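Local coordinates for mitochondrial enolase superfamily member 1 (PDB 4A35), which dehydrates L-fuconate to 2-keto-3-deoxy-L-fuconate in L-fucose breakdown, using a magnesium ion to stabilise the enediolate intermediate, at residues Leu10-Val15 against Cys68-Leu73; Val41-Thr44 against Ile50-Cys53. All blocks are in the same frame, centred on the assembly; numbering follows the deposited sequence.

Contact 1 (Leu10-Val15 against Cys68-Leu73)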
loop_
_atom_site.group_PDB
_atom_site.type_symbol
_atom_site.label_atom_id
_atom_site.label_comp_id
_atom_site.label_asym_id
_atom_site.label_seq_id
_atom_site.Cartn_x
_atom_site.Cartn_y
_atom_site.Cartn_z
ATOM N N LEU A 10 6.844 6.133 -25.183
ATOM C CA LEU A 10 5.975 6.327 -24.026
ATOM C C LEU A 10 6.243 7.741 -23.500
ATOM O O LEU A 10 7.405 8.127 -23.309
ATOM C CB LEU A 10 6.217 5.272 -22.925
ATOM C CG LEU A 10 5.321 5.377 -21.645
ATOM C CD1 LEU A 10 5.072 4.010 -21.035
ATOM C CD2 LEU A 10 5.943 6.347 -20.547
ATOM N N SER A 11 5.191 8.460 -23.205
ATOM C CA SER A 11 5.291 9.752 -22.544
ATOM C C SER A 11 4.358 9.728 -21.333
ATOM O O SER A 11 3.326 9.039 -21.336
ATOM C CB SER A 11 4.971 10.909 -23.504
ATOM O OG SER A 11 3.579 11.010 -23.757
ATOM N N VAL A 12 4.734 10.462 -20.298
ATOM C CA VAL A 12 3.910 10.586 -19.107
ATOM C C VAL A 12 4.050 12.009 -18.624
ATOM O O VAL A 12 5.174 12.515 -18.515
ATOM C CB VAL A 12 4.204 9.522 -18.001
ATOM C CG1 VAL A 12 5.722 9.418 -17.666
ATOM C CG2 VAL A 12 3.361 9.779 -16.762
ATOM N N ARG A 13 2.898 12.634 -18.333
ATOM C CA ARG A 13 2.836 14.022 -17.924
ATOM C C ARG A 13 1.972 14.192 -16.689
ATOM O O ARG A 13 0.985 13.492 -16.495
ATOM C CB ARG A 13 2.320 14.885 -19.101
ATOM C CG ARG A 13 3.353 14.992 -20.290
ATOM C CD ARG A 13 2.703 15.663 -21.485
ATOM N NE ARG A 13 1.770 14.712 -22.127
ATOM C CZ ARG A 13 1.054 14.954 -23.214
ATOM N NH1 ARG A 13 1.075 16.170 -23.782
ATOM N NH2 ARG A 13 0.269 14.002 -23.722
ATOM N N ASP A 14 2.355 15.157 -15.865
ATOM C CA ASP A 14 1.705 15.544 -14.612
ATOM C C ASP A 14 0.644 16.588 -14.976
ATOM O O ASP A 14 1.009 17.697 -15.366
ATOM C CB ASP A 14 2.805 16.126 -13.678
ATOM C CG ASP A 14 2.365 16.447 -12.273
ATOM O OD1 ASP A 14 1.127 16.609 -12.051
ATOM O OD2 ASP A 14 3.262 16.606 -11.392
ATOM N N VAL A 15 -0.671 16.219 -14.934
ATOM C CA VAL A 15 -1.774 17.115 -15.325
ATOM C C VAL A 15 -2.601 17.433 -14.085
ATOM O O VAL A 15 -3.022 16.509 -13.403
ATOM C CB VAL A 15 -2.646 16.494 -16.461
ATOM C CG1 VAL A 15 -3.664 17.494 -16.997
ATOM C CG2 VAL A 15 -1.767 15.972 -17.596
ATOM N N CYS A 68 7.121 9.626 -11.722
ATOM C CA CYS A 68 8.417 8.981 -11.502
ATOM C C CYS A 68 8.324 7.441 -11.607
ATOM O O CYS A 68 9.168 6.784 -12.235
ATOM C CB CYS A 68 8.963 9.380 -10.133
ATOM S SG CYS A 68 10.710 8.982 -9.922
ATOM N N ALA A 69 7.280 6.887 -10.994
ATOM C CA ALA A 69 7.095 5.436 -10.967
ATOM C C ALA A 69 6.660 4.930 -12.363
ATOM O O ALA A 69 7.081 3.822 -12.745
ATOM C CB ALA A 69 6.061 5.064 -9.901
ATOM N N VAL A 70 5.898 5.743 -13.140
ATOM C CA VAL A 70 5.560 5.369 -14.527
ATOM C C VAL A 70 6.918 5.249 -15.313
ATOM O O VAL A 70 7.145 4.259 -16.017
ATOM C CB VAL A 70 4.550 6.323 -15.223
ATOM C CG1 VAL A 70 4.458 5.988 -16.749
ATOM C CG2 VAL A 70 3.161 6.207 -14.556
ATOM N N ASN A 71 7.819 6.242 -15.162
ATOM C CA ASN A 71 9.153 6.214 -15.792
ATOM C C ASN A 71 9.951 4.961 -15.389
ATOM O O ASN A 71 10.633 4.391 -16.252
ATOM C CB ASN A 71 9.938 7.520 -15.496
ATOM C CG ASN A 71 9.355 8.679 -16.298
ATOM O OD1 ASN A 71 8.903 8.489 -17.438
ATOM N ND2 ASN A 71 9.374 9.903 -15.760
ATOM N N ALA A 72 9.830 4.493 -14.109
ATOM C CA ALA A 72 10.498 3.264 -13.641
ATOM C C ALA A 72 9.925 2.029 -14.319
ATOM O O ALA A 72 10.653 1.048 -14.524
ATOM C CB ALA A 72 10.384 3.145 -12.108
ATOM N N LEU A 73 8.630 2.052 -14.664
ATOM C CA LEU A 73 8.020 0.880 -15.297
ATOM C C LEU A 73 8.155 0.853 -16.805
ATOM O O LEU A 73 7.972 -0.210 -17.414
ATOM C CB LEU A 73 6.509 0.850 -14.962
ATOM C CG LEU A 73 6.158 0.487 -13.513
ATOM C CD1 LEU A 73 4.721 0.919 -13.176
ATOM C CD2 LEU A 73 6.417 -0.992 -13.232
HETATM O O HOH W 1 8.510 11.954 -17.964
#
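The flat carboxamide of Asn71 meets a methyl of Val12 at its oxygen end: Val12 CG1 lies out of the amide plane and beyond the oxygen, 3.3 Å from Asn71 OD1. At the nitrogen end of the same amide a water accepts from Asn71 ND2 at 3.1 Å and donates a weak, long bond to the carbonyl of Val12, so asparagine at this solvent-facing edge sets its oxygen against a methyl and offers an N-H to water. Its CG lies anti to the carbonyl carbon (chi1 -73°), which lets the amide swing from the flank of the helix toward the strand.

Deeper in, the contact is aliphatic. Val70 CG1 reaches into the fork of Val12, 3.8 Å from CG1 and 3.9 Å from CG2 of that residue; it is carried there by a chi1 of 170°, anti to its own backbone N. Leu10 CD2 closes on Val70 CG1 at 4.1 Å, and Val67, one turn back, also touches Val12. Here strand 7-16, an outer strand of the three-stranded antiparallel sheet in the N-terminal domain of this enolase-superfamily enzyme, is covered by helix 63-73. The two short segments run almost antiparallel, at 171°, with axes 8.8 Å apart. Leu10 and Val12, two apart on the extended strand, present their side chains to the helix, where branched apolar residues suit, while Ser11 between them points away and touches Val41. Val70 is buried against the strand, whereas Cys68, Ala69 and Ala72 pack on Val65 and Glu64 of the second subunit, small residues that probably let the two chains come close.

Contact 2 (Val41-Thr44 against Ile50-Cys53)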
loop_
_atom_site.group_PDB
_atom_site.type_symbol
_atom_site.label_atom_id
_atom_site.label_comp_id
_atom_site.label_asym_id
_atom_site.label_seq_id
_atom_site.Cartn_x
_atom_site.Cartn_y
_atom_site.Cartn_z
ATOM N N VAL A 41 0.834 8.332 -22.649
ATOM C CA VAL A 41 0.573 8.098 -24.067
ATOM C C VAL A 41 1.643 7.141 -24.612
ATOM O O VAL A 41 2.852 7.373 -24.475
ATOM C CB VAL A 41 0.441 9.387 -24.911
ATOM C CG1 VAL A 41 0.163 9.076 -26.397
ATOM C CG2 VAL A 41 -0.628 10.312 -24.339
ATOM N N ILE A 42 1.187 6.056 -25.228
ATOM C CA ILE A 42 2.122 5.112 -25.857
ATOM C C ILE A 42 1.833 5.098 -27.347
ATOM O O ILE A 42 0.661 5.169 -27.773
ATOM C CB ILE A 42 2.121 3.673 -25.251
ATOM C CG1 ILE A 42 0.755 2.970 -25.468
ATOM C CG2 ILE A 42 2.579 3.697 -23.771
ATOM C CD1 ILE A 42 0.665 1.435 -24.881
ATOM N N GLU A 43 2.908 4.942 -28.125
ATOM C CA GLU A 43 2.817 4.887 -29.568
ATOM C C GLU A 43 3.435 3.583 -30.061
ATOM O O GLU A 43 4.264 2.972 -29.363
ATOM C CB GLU A 43 3.537 6.106 -30.199
ATOM C CG GLU A 43 2.866 7.441 -29.919
ATOM C CD GLU A 43 3.579 8.669 -30.448
ATOM O OE1 GLU A 43 4.200 8.580 -31.530
ATOM O OE2 GLU A 43 3.546 9.716 -29.761
ATOM N N THR A 44 3.037 3.162 -31.258
ATOM C CA THR A 44 3.611 1.971 -31.875
ATOM C C THR A 44 4.344 2.397 -33.133
ATOM O O THR A 44 4.174 3.530 -33.593
ATOM C CB THR A 44 2.546 0.918 -32.221
ATOM O OG1 THR A 44 1.816 1.373 -33.362
ATOM C CG2 THR A 44 1.624 0.556 -31.043
ATOM N N ILE A 50 -2.725 5.371 -34.355
ATOM C CA ILE A 50 -3.483 4.926 -33.160
ATOM C C ILE A 50 -2.541 4.952 -31.965
ATOM O O ILE A 50 -1.480 4.326 -32.007
ATOM C CB ILE A 50 -4.170 3.529 -33.324
ATOM C CG1 ILE A 50 -5.098 3.411 -34.577
ATOM C CG2 ILE A 50 -4.820 3.055 -32.008
ATOM C CD1 ILE A 50 -6.416 4.176 -34.574
ATOM N N LYS A 51 -2.936 5.663 -30.912
ATOM C CA LYS A 51 -2.141 5.780 -29.681
ATOM C C LYS A 51 -2.908 5.251 -28.509
ATOM O O LYS A 51 -4.143 5.300 -28.500
ATOM C CB LYS A 51 -1.735 7.236 -29.434
ATOM C CG LYS A 51 -0.883 7.809 -30.561
ATOM C CD LYS A 51 -0.556 9.267 -30.335
ATOM C CE LYS A 51 0.110 9.820 -31.571
ATOM N NZ LYS A 51 0.712 11.146 -31.324
ATOM N N GLY A 52 -2.177 4.686 -27.562
ATOM C CA GLY A 52 -2.748 4.223 -26.316
ATOM C C GLY A 52 -2.618 5.314 -25.270
ATOM O O GLY A 52 -1.514 5.798 -24.997
ATOM N N CYS A 53 -3.758 5.746 -24.709
ATOM C CA CYS A 53 -3.774 6.750 -23.657
ATOM C C CYS A 53 -4.161 6.110 -22.320
ATOM O O CYS A 53 -5.050 5.266 -22.259
ATOM C CB CYS A 53 -4.708 7.893 -24.027
ATOM S SG CYS A 53 -4.387 8.591 -25.674
HETATM O O HOH W 2 -0.890 1.690 -33.241
HETATM O O HOH W 3 1.127 5.088 -32.455
#
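Ile42 and Gly52 form an antiparallel hydrogen-bonded pair, Ile42 N to Gly52 O at 2.7 Å and Gly52 N to Ile42 O at 2.9 Å, both donors in the carbonyl plane, with Val41 and Cys53 as the adjoining non-hydrogen-bonded pair. Toward the turn, two waters bridge the two segments: one joins Thr44 N to Ile50 O, the other Thr44 OG1 to the same carbonyl.

Ile42 holds CG1 between its backbone N and carbonyl carbon (chi1 64°), laying it over Gly52, 3.8 Å from Gly52 CA; any beta carbon on that residue would collide with it, which is why glycine suits the place. Glu43 and Lys51 run side by side as extended chains pointing the same way, Glu43 CG 3.8 Å from Lys51 CG, and end in a salt bridge of 3.5 Å between Glu43 OE2 and Lys51 NZ. The other oxygen, OE1, pairs with Arg9, so the carboxylate links two basic groups. A leucine at Glu43 would probably leave both Lys51 and Arg9 without their anionic mate and allow the lysine end to wander. Val41 CG1 lies 4.0 Å from Lys51 CD, lining the aliphatic part of that chain.

The hairpin continues the sheet from strand 7-16, which bonds to Val41 and Glu43; Ile42 and Thr44 pack on helix 110-131, whose Asp125 also accepts from Cys53 N.

The two contacts, with centres about 14 Å apart, are built on one three-stranded antiparallel sheet of the N-terminal domain, ordered 7-16, 36-44, 52-58. Along the chain the first strand comes first, then the hairpin of contact 2, then helix 63-73, which returns to the first strand to make contact 1. They meet directly between the first two strands: Ser11 N probably bonds to Val41 O at 2.9 Å, and Leu10 CD1 packs on Ile42 CG2 at 3.7 Å. Leu10 and Ile42 thus join the cover of helix 63-73 to that of helix 110-131. Both contacts lie away from the magnesium-binding and probable substrate-binding residues, and helix 63-73 also meets the second subunit.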